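Local coordinates for protein scyllo-inositol 2-dehydrogenase (NADP(+)) IolW (Bacillus subtilis subsp. subtilis, PDB 3GDO) that catalyses the reversible NADPH-dependent reduction of scyllo-inosose to scyllo-inositol, and cannot use NADH in place of NADPH, at residues R126-F131 with G236-I241; T133-I138 with T186-G191; E144-Y149 with G220-I225. One frame throughout, in Å; residues are numbered along the deposited sequence.

Contact 1: R126-F131 with G236-I241; sequences RWDNDF and GPRYQI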
# COMPACT_ATOMS: atom_id res chain seq x y z
N ARG B 126 12.59 -10.47 13.91
CA ARG B 126 12.04 -9.86 15.11
C ARG B 126 13.12 -9.05 15.83
O ARG B 126 12.80 -8.30 16.73
CB ARG B 126 11.45 -10.87 16.09
CG ARG B 126 10.25 -11.66 15.59
CD ARG B 126 9.76 -12.61 16.68
NE ARG B 126 8.83 -13.59 16.14
CZ ARG B 126 8.25 -14.55 16.85
NH1 ARG B 126 8.48 -14.70 18.16
NH2 ARG B 126 7.44 -15.40 16.23
N TRP B 127 14.39 -9.24 15.47
CA TRP B 127 15.49 -8.42 16.07
C TRP B 127 16.17 -7.47 15.06
O TRP B 127 17.31 -7.02 15.27
CB TRP B 127 16.49 -9.30 16.90
CG TRP B 127 15.76 -10.00 18.06
CD1 TRP B 127 15.61 -9.53 19.36
CD2 TRP B 127 15.06 -11.25 18.00
NE1 TRP B 127 14.84 -10.41 20.09
CE2 TRP B 127 14.49 -11.47 19.29
CE3 TRP B 127 14.81 -12.18 16.97
CZ2 TRP B 127 13.72 -12.59 19.57
CZ3 TRP B 127 14.05 -13.30 17.26
CH2 TRP B 127 13.52 -13.51 18.56
N ASP B 128 15.46 -7.17 13.95
CA ASP B 128 15.84 -6.09 13.02
C ASP B 128 15.70 -4.73 13.73
O ASP B 128 14.79 -4.55 14.56
CB ASP B 128 14.94 -6.09 11.78
CG ASP B 128 15.42 -7.02 10.69
OD1 ASP B 128 16.33 -7.84 10.94
OD2 ASP B 128 14.89 -6.95 9.54
N ASN B 129 16.61 -3.79 13.43
CA ASN B 129 16.51 -2.46 14.07
C ASN B 129 15.13 -1.81 13.99
O ASN B 129 14.56 -1.42 15.02
CB ASN B 129 17.64 -1.50 13.63
CG ASN B 129 17.91 -1.46 12.11
OD1 ASN B 129 17.04 -1.75 11.24
ND2 ASN B 129 19.13 -1.08 11.79
N ASP B 130 14.57 -1.72 12.78
CA ASP B 130 13.29 -1.04 12.58
C ASP B 130 12.19 -1.68 13.42
O ASP B 130 11.43 -0.98 14.11
CB ASP B 130 12.92 -0.96 11.08
CG ASP B 130 13.21 -2.26 10.30
OD1 ASP B 130 13.20 -3.36 10.91
OD2 ASP B 130 13.44 -2.19 9.05
N PHE B 131 12.09 -3.01 13.35
CA PHE B 131 11.08 -3.72 14.11
C PHE B 131 11.26 -3.52 15.63
O PHE B 131 10.29 -3.34 16.35
CB PHE B 131 11.03 -5.20 13.74
CG PHE B 131 9.82 -5.91 14.29
CD1 PHE B 131 8.56 -5.63 13.80
CD2 PHE B 131 9.94 -6.85 15.29
CE1 PHE B 131 7.45 -6.26 14.31
CE2 PHE B 131 8.83 -7.48 15.83
CZ PHE B 131 7.58 -7.20 15.33
N GLY B 236 9.15 2.55 -1.58
CA GLY B 236 8.53 3.55 -0.72
C GLY B 236 8.90 3.20 0.70
O GLY B 236 9.82 2.43 0.93
N PRO B 237 8.18 3.74 1.68
CA PRO B 237 8.44 3.29 3.05
C PRO B 237 8.26 1.76 3.24
O PRO B 237 7.38 1.12 2.60
CB PRO B 237 7.36 3.99 3.84
CG PRO B 237 6.68 4.95 2.92
CD PRO B 237 7.06 4.68 1.56
N ARG B 238 9.14 1.19 4.05
CA ARG B 238 9.03 -0.21 4.52
C ARG B 238 7.81 -0.33 5.44
O ARG B 238 6.97 -1.21 5.24
CB ARG B 238 10.30 -0.65 5.24
CG ARG B 238 10.21 -2.11 5.79
CD ARG B 238 11.57 -2.69 6.13
NE ARG B 238 11.51 -4.01 6.79
CZ ARG B 238 11.68 -5.19 6.19
NH1 ARG B 238 11.88 -5.27 4.86
NH2 ARG B 238 11.64 -6.32 6.92
N TYR B 239 7.70 0.58 6.41
CA TYR B 239 6.56 0.63 7.35
C TYR B 239 5.76 1.91 7.26
O TYR B 239 6.31 3.01 7.26
CB TYR B 239 7.01 0.48 8.83
CG TYR B 239 7.77 -0.81 9.08
CD1 TYR B 239 7.07 -2.00 9.38
CD2 TYR B 239 9.14 -0.87 8.96
CE1 TYR B 239 7.74 -3.19 9.57
CE2 TYR B 239 9.82 -2.07 9.14
CZ TYR B 239 9.10 -3.23 9.44
OH TYR B 239 9.76 -4.43 9.61
N GLN B 240 4.45 1.75 7.25
CA GLN B 240 3.53 2.84 7.47
C GLN B 240 2.51 2.33 8.46
O GLN B 240 1.68 1.41 8.15
CB GLN B 240 2.83 3.27 6.16
CG GLN B 240 3.80 3.73 5.06
CD GLN B 240 3.13 3.93 3.69
OE1 GLN B 240 2.34 4.84 3.49
NE2 GLN B 240 3.48 3.07 2.73
N ILE B 241 2.54 2.93 9.65
CA ILE B 241 1.68 2.47 10.73
C ILE B 241 0.85 3.61 11.31
O ILE B 241 1.43 4.60 11.78
CB ILE B 241 2.51 1.84 11.87
CG1 ILE B 241 3.52 0.81 11.33
CG2 ILE B 241 1.57 1.19 12.91
CD1 ILE B 241 4.51 0.30 12.41
O HOH W 1 12.37 -5.81 9.61
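Asp-130 OD2 lies at the edge of the Tyr-239 ring, in its plane, 3.6 Å from CE2, while the carboxylate plane stands 73° from the ring. The carboxylate and Arg-238 guanidinium planes are nearly parallel, 3° apart, yet the two side chains cross at about a right angle and OD2 comes in obliquely. Phe-131 meets Tyr-239 through CB, near the hydroxyl, and its own ring edge receives the in-plane carbonyl O of Arg-126. This is the start of helix 129-139 resting on the mixed sheet of the C-terminal alpha/beta domain of a Gfo/Idh/MocA oxidoreductase, just where strand 239-243 begins with a classic beta bulge: Arg-238 and Tyr-239 both face Lys-250.

Both consecutive side chains point to the helix start, consistent with the bulge. Arg-238 runs extended from CG, which stands anti to the backbone N (chi1 178°), and its NE forms a long salt bridge of 3.5 Å with Asp-130 OD2. The same NE gives a weak bond to the neighbouring Tyr-239 OH. Asp-128, at the N-cap position but making no capping bond with its side chain, offers its charge from farther off: OD2 is 4.2 Å from Arg-238 NH2 and well out of the guanidinium plane, while its OD1 is bonded to Tyr-302. Tyr-239 OH also bonds Gln-185 on helix 174-190, and Arg-238 makes a cation-pi contact with Tyr-153.

One water joins the polar ends. It accepts from Arg-238 NH2 at 2.8 Å and lies within bonding distance of Asp-128 OD2, Asp-130 OD1 and Tyr-239 OH, more acceptors than its protons can serve at once. Asp-130 OD1 is steadied from its own helix, since the amide N of Phe-131 donates to its anti lone pair at 2.7 Å.

Contact 2: T133-I138 with T186-G191; sequences TIKKLI and TLHLFG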
# COMPACT_ATOMS: atom_id res chain seq x y z
N THR B 133 12.52 -0.94 16.99
CA THR B 133 12.10 0.46 17.21
C THR B 133 10.58 0.56 17.37
O THR B 133 10.11 1.14 18.36
CB THR B 133 12.60 1.33 16.08
OG1 THR B 133 14.01 1.12 15.93
CG2 THR B 133 12.26 2.84 16.31
N ILE B 134 9.84 0.00 16.42
CA ILE B 134 8.38 -0.20 16.53
C ILE B 134 7.87 -0.83 17.86
O ILE B 134 6.93 -0.30 18.49
CB ILE B 134 7.83 -0.98 15.31
CG1 ILE B 134 7.91 -0.12 14.03
CG2 ILE B 134 6.39 -1.51 15.57
CD1 ILE B 134 8.02 -1.01 12.69
N LYS B 135 8.45 -1.96 18.26
CA LYS B 135 8.09 -2.55 19.56
C LYS B 135 8.37 -1.59 20.74
O LYS B 135 7.60 -1.51 21.68
CB LYS B 135 8.81 -3.88 19.79
CG LYS B 135 8.12 -5.05 19.09
CD LYS B 135 8.85 -6.37 19.30
CE LYS B 135 8.82 -6.80 20.78
NZ LYS B 135 9.15 -8.23 20.88
N LYS B 136 9.47 -0.85 20.66
CA LYS B 136 9.76 0.13 21.69
C LYS B 136 8.73 1.29 21.72
O LYS B 136 8.24 1.68 22.80
CB LYS B 136 11.18 0.66 21.54
CG LYS B 136 11.69 1.37 22.77
CD LYS B 136 12.96 2.13 22.46
CE LYS B 136 13.75 2.43 23.72
NZ LYS B 136 14.51 3.70 23.53
N LEU B 137 8.35 1.79 20.54
CA LEU B 137 7.32 2.81 20.47
C LEU B 137 5.98 2.30 20.98
O LEU B 137 5.25 3.04 21.66
CB LEU B 137 7.16 3.36 19.05
CG LEU B 137 8.32 4.17 18.51
CD1 LEU B 137 8.19 4.30 17.00
CD2 LEU B 137 8.39 5.55 19.20
N ILE B 138 5.64 1.06 20.65
CA ILE B 138 4.38 0.50 21.11
C ILE B 138 4.38 0.43 22.65
O ILE B 138 3.42 0.87 23.30
CB ILE B 138 4.08 -0.88 20.45
CG1 ILE B 138 3.72 -0.67 18.96
CG2 ILE B 138 2.92 -1.61 21.18
CD1 ILE B 138 3.51 -1.96 18.19
N THR B 186 4.08 -9.39 11.91
CA THR B 186 2.66 -9.04 12.06
C THR B 186 1.97 -9.95 13.06
O THR B 186 1.18 -9.46 13.91
CB THR B 186 1.88 -9.08 10.72
OG1 THR B 186 2.63 -8.36 9.71
CG2 THR B 186 0.53 -8.46 10.88
N LEU B 187 2.22 -11.26 12.95
CA LEU B 187 1.65 -12.24 13.89
C LEU B 187 2.19 -11.95 15.29
O LEU B 187 1.44 -11.99 16.26
CB LEU B 187 1.99 -13.65 13.48
CG LEU B 187 1.38 -14.08 12.13
CD1 LEU B 187 1.70 -15.53 11.91
CD2 LEU B 187 -0.08 -13.81 12.02
N HIS B 188 3.46 -11.58 15.37
CA HIS B 188 4.10 -11.30 16.64
C HIS B 188 3.39 -10.15 17.32
O HIS B 188 3.14 -10.18 18.53
CB HIS B 188 5.59 -10.98 16.47
CG HIS B 188 6.34 -10.85 17.76
ND1 HIS B 188 6.43 -11.88 18.69
CD2 HIS B 188 7.04 -9.82 18.29
CE1 HIS B 188 7.17 -11.49 19.71
NE2 HIS B 188 7.55 -10.25 19.50
N LEU B 189 3.07 -9.12 16.54
CA LEU B 189 2.45 -7.93 17.11
C LEU B 189 0.98 -8.11 17.46
O LEU B 189 0.55 -7.59 18.46
CB LEU B 189 2.61 -6.70 16.20
CG LEU B 189 3.95 -6.02 15.95
CD1 LEU B 189 3.68 -4.86 15.01
CD2 LEU B 189 4.61 -5.52 17.24
N PHE B 190 0.19 -8.81 16.65
CA PHE B 190 -1.26 -8.72 16.80
C PHE B 190 -1.97 -10.07 16.86
O PHE B 190 -3.21 -10.10 16.88
CB PHE B 190 -1.90 -7.93 15.62
CG PHE B 190 -1.21 -6.65 15.27
CD1 PHE B 190 -1.23 -5.56 16.14
CD2 PHE B 190 -0.56 -6.53 14.02
CE1 PHE B 190 -0.58 -4.33 15.77
CE2 PHE B 190 0.09 -5.30 13.66
CZ PHE B 190 0.06 -4.22 14.52
N GLY B 191 -1.24 -11.18 16.87
CA GLY B 191 -1.87 -12.51 16.89
C GLY B 191 -2.42 -12.89 15.54
O GLY B 191 -2.09 -12.26 14.52
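Lys-135 and His-188 cross at about a right angle, the lysine bringing its ammonium to the edge of the imidazole. NZ donates to NE2 of His-188 at 2.9 Å and lies exactly in the ring plane, so the bond runs into the ring nitrogen from its own plane and not over a face. Two torsions bring the pair together. His-188 has CG anti to the backbone N (chi1 -173°), which carries the ring toward Lys-135, and the Lys-135 chain is extended but for one bend at chi3 (65°), which turns CE and NZ toward the ring. Lys-135 CD touches His-188 CD2 at 4.0 Å, and CE lies at the ring edge, in plane. Arg-126 also packs against His-188.

On the sheet side of this bond, Leu-189 packs between the helices. It meets both Lys-135 and Ile-138 at an oblique slant. Its CD2 is the busy methyl, 3.8 Å from CD1 of Ile-138 and 4.0 Å from CG of Lys-135, while CD1 reaches toward CG2 of Ile-134 at a looser 4.3 Å. Leu-189 also rests on Tyr-149, and Ile-138 on Ile-146, of strand 146-152.

The helical segments run nearly parallel, 10° apart, but their axes approach no closer than 12.2 Å, so side chains alone span the interval. Helix 174-190 ends here, with Gly-191 leaving helical angles at a positive phi. Two such helices lying alongside each other on one face of a mixed beta sheet belong to the C-terminal alpha/beta domain of the Gfo/Idh/MocA oxidoreductases.

Contact 3: E144-Y149 with G220-I225; sequences EDINTY and GKLQAI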
# COMPACT_ATOMS: atom_id res chain seq x y z
N GLU B 144 -0.61 3.93 20.04
CA GLU B 144 -1.85 3.31 20.54
C GLU B 144 -2.93 3.01 19.50
O GLU B 144 -3.12 3.79 18.54
CB GLU B 144 -2.47 4.20 21.63
CG GLU B 144 -1.57 4.40 22.85
CD GLU B 144 -1.59 3.18 23.79
OE1 GLU B 144 -2.70 2.80 24.25
OE2 GLU B 144 -0.50 2.61 24.05
N ASP B 145 -3.65 1.89 19.72
CA ASP B 145 -4.82 1.52 18.95
C ASP B 145 -4.47 1.64 17.46
O ASP B 145 -4.99 2.51 16.75
CB ASP B 145 -6.03 2.39 19.32
CG ASP B 145 -7.34 1.91 18.65
OD1 ASP B 145 -7.53 0.68 18.45
OD2 ASP B 145 -8.21 2.76 18.31
N ILE B 146 -3.56 0.80 17.02
CA ILE B 146 -3.11 0.80 15.63
C ILE B 146 -4.29 0.35 14.79
O ILE B 146 -4.95 -0.64 15.13
CB ILE B 146 -1.88 -0.11 15.45
CG1 ILE B 146 -0.66 0.58 16.08
CG2 ILE B 146 -1.64 -0.40 13.96
CD1 ILE B 146 0.55 -0.37 16.35
N ASN B 147 -4.59 1.12 13.73
CA ASN B 147 -5.73 0.78 12.88
C ASN B 147 -5.30 0.28 11.49
O ASN B 147 -6.04 -0.41 10.81
CB ASN B 147 -6.73 1.95 12.78
CG ASN B 147 -6.13 3.19 12.13
OD1 ASN B 147 -5.82 3.19 10.92
ND2 ASN B 147 -5.96 4.24 12.91
N THR B 148 -4.09 0.66 11.08
CA THR B 148 -3.57 0.30 9.76
C THR B 148 -2.08 0.02 9.89
O THR B 148 -1.31 0.84 10.47
CB THR B 148 -3.79 1.44 8.71
OG1 THR B 148 -5.16 1.80 8.65
CG2 THR B 148 -3.38 1.01 7.32
N TYR B 149 -1.65 -1.10 9.29
CA TYR B 149 -0.26 -1.57 9.45
C TYR B 149 0.20 -2.09 8.11
O TYR B 149 -0.23 -3.18 7.66
CB TYR B 149 -0.20 -2.69 10.54
CG TYR B 149 1.20 -3.25 10.78
CD1 TYR B 149 2.11 -2.60 11.63
CD2 TYR B 149 1.60 -4.45 10.19
CE1 TYR B 149 3.39 -3.12 11.86
CE2 TYR B 149 2.87 -5.00 10.43
CZ TYR B 149 3.76 -4.33 11.24
OH TYR B 149 5.00 -4.87 11.44
N GLY B 220 -10.44 -7.03 11.61
CA GLY B 220 -11.63 -6.20 11.92
C GLY B 220 -11.34 -4.74 11.65
O GLY B 220 -11.19 -4.31 10.50
N LYS B 221 -11.26 -3.95 12.72
CA LYS B 221 -10.97 -2.54 12.59
C LYS B 221 -9.53 -2.37 12.06
O LYS B 221 -9.27 -1.53 11.18
CB LYS B 221 -11.16 -1.85 13.92
CG LYS B 221 -10.88 -0.35 13.85
CD LYS B 221 -10.99 0.30 15.23
CE LYS B 221 -10.28 1.65 15.22
NZ LYS B 221 -10.35 2.32 16.54
N LEU B 222 -8.61 -3.17 12.60
CA LEU B 222 -7.21 -3.21 12.17
C LEU B 222 -7.05 -3.96 10.85
O LEU B 222 -7.54 -5.11 10.68
CB LEU B 222 -6.33 -3.86 13.25
CG LEU B 222 -4.87 -4.24 12.92
CD1 LEU B 222 -4.09 -2.99 12.46
CD2 LEU B 222 -4.13 -4.93 14.11
N GLN B 223 -6.36 -3.31 9.90
CA GLN B 223 -6.06 -3.96 8.59
C GLN B 223 -4.56 -3.98 8.43
O GLN B 223 -3.90 -2.93 8.59
CB GLN B 223 -6.73 -3.24 7.42
CG GLN B 223 -8.25 -3.25 7.49
CD GLN B 223 -8.82 -4.64 7.20
OE1 GLN B 223 -8.43 -5.29 6.25
NE2 GLN B 223 -9.71 -5.10 8.07
N ALA B 224 -4.01 -5.17 8.20
CA ALA B 224 -2.56 -5.34 8.07
C ALA B 224 -2.36 -5.67 6.61
O ALA B 224 -3.03 -6.59 6.09
CB ALA B 224 -2.04 -6.48 8.97
N ILE B 225 -1.49 -4.91 5.93
CA ILE B 225 -1.34 -5.06 4.48
C ILE B 225 0.13 -5.37 4.25
O ILE B 225 0.97 -4.57 4.64
CB ILE B 225 -1.69 -3.74 3.71
CG1 ILE B 225 -3.09 -3.17 4.01
CG2 ILE B 225 -1.36 -3.89 2.18
CD1 ILE B 225 -4.23 -4.06 3.79
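The carbonyl O of Tyr-149 is held twice by the neighbouring strand: the amide N of Ile-225 donates to it at 2.8 Å, nearly straight at 164°, and CA of Ala-224 adds a CA-H...O contact. One step back, Tyr-149 N donates to Gln-223 O at 3.0 Å, and Gln-223 N to Asn-147 O at 3.1 Å, this last donor sitting above the carbonyl plane. The alternation is that of parallel strands, 146-152 and 222-228, adjacent in the mixed sheet of the C-terminal domain. Beside them, Asn-147 and Thr-148 both face His-242, a classic beta bulge toward strand 239-243.

On the face carrying Tyr-149 and Ala-224, Leu-222 lies side by side with Ile-146, its CD1 3.9 Å from CG2. Ala-224 CB meets the edge of the Tyr-149 ring, and helix 174-190 covers this face. On the other face, the OG1 of Thr-148 donates to Asn-147 OD1 at 2.7 Å, while Asn-147 ND2 bonds Ile-231 O of the second subunit.

Just before strand 222-228, Lys-221 stretches its whole chain out beyond CG, crossing Asp-145 at about a right angle. NZ donates at 2.8 Å to the syn lone pair of Asp-145 OD2. With an alanine in place of Lys-221 the ammonium is gone, and the Asp-145 carboxylate would probably lose this partner and be freer to turn.

All three contacts belong to the C-terminal sheet and the helices on it, with centres 10 to 15 Å apart. Helix 129-139 serves contacts 1 and 2, and strand 146-152 of contact 3 follows it in the chain. Contacts 2 and 3 both nest inside the loop closed by contact 1, and their segments alternate. The sheet joins contacts 1 and 3, since strands 239-243 and 146-152 are neighbours in it. Tyr-149 touches Ile-241 of contact 1 and Leu-189 of contact 2, bringing helices and sheet together in one core. Contacts 1 and 3 also reach the second subunit, contact 2 does not, consistent with a sheet carrying helices on one face and the partner subunit on the other.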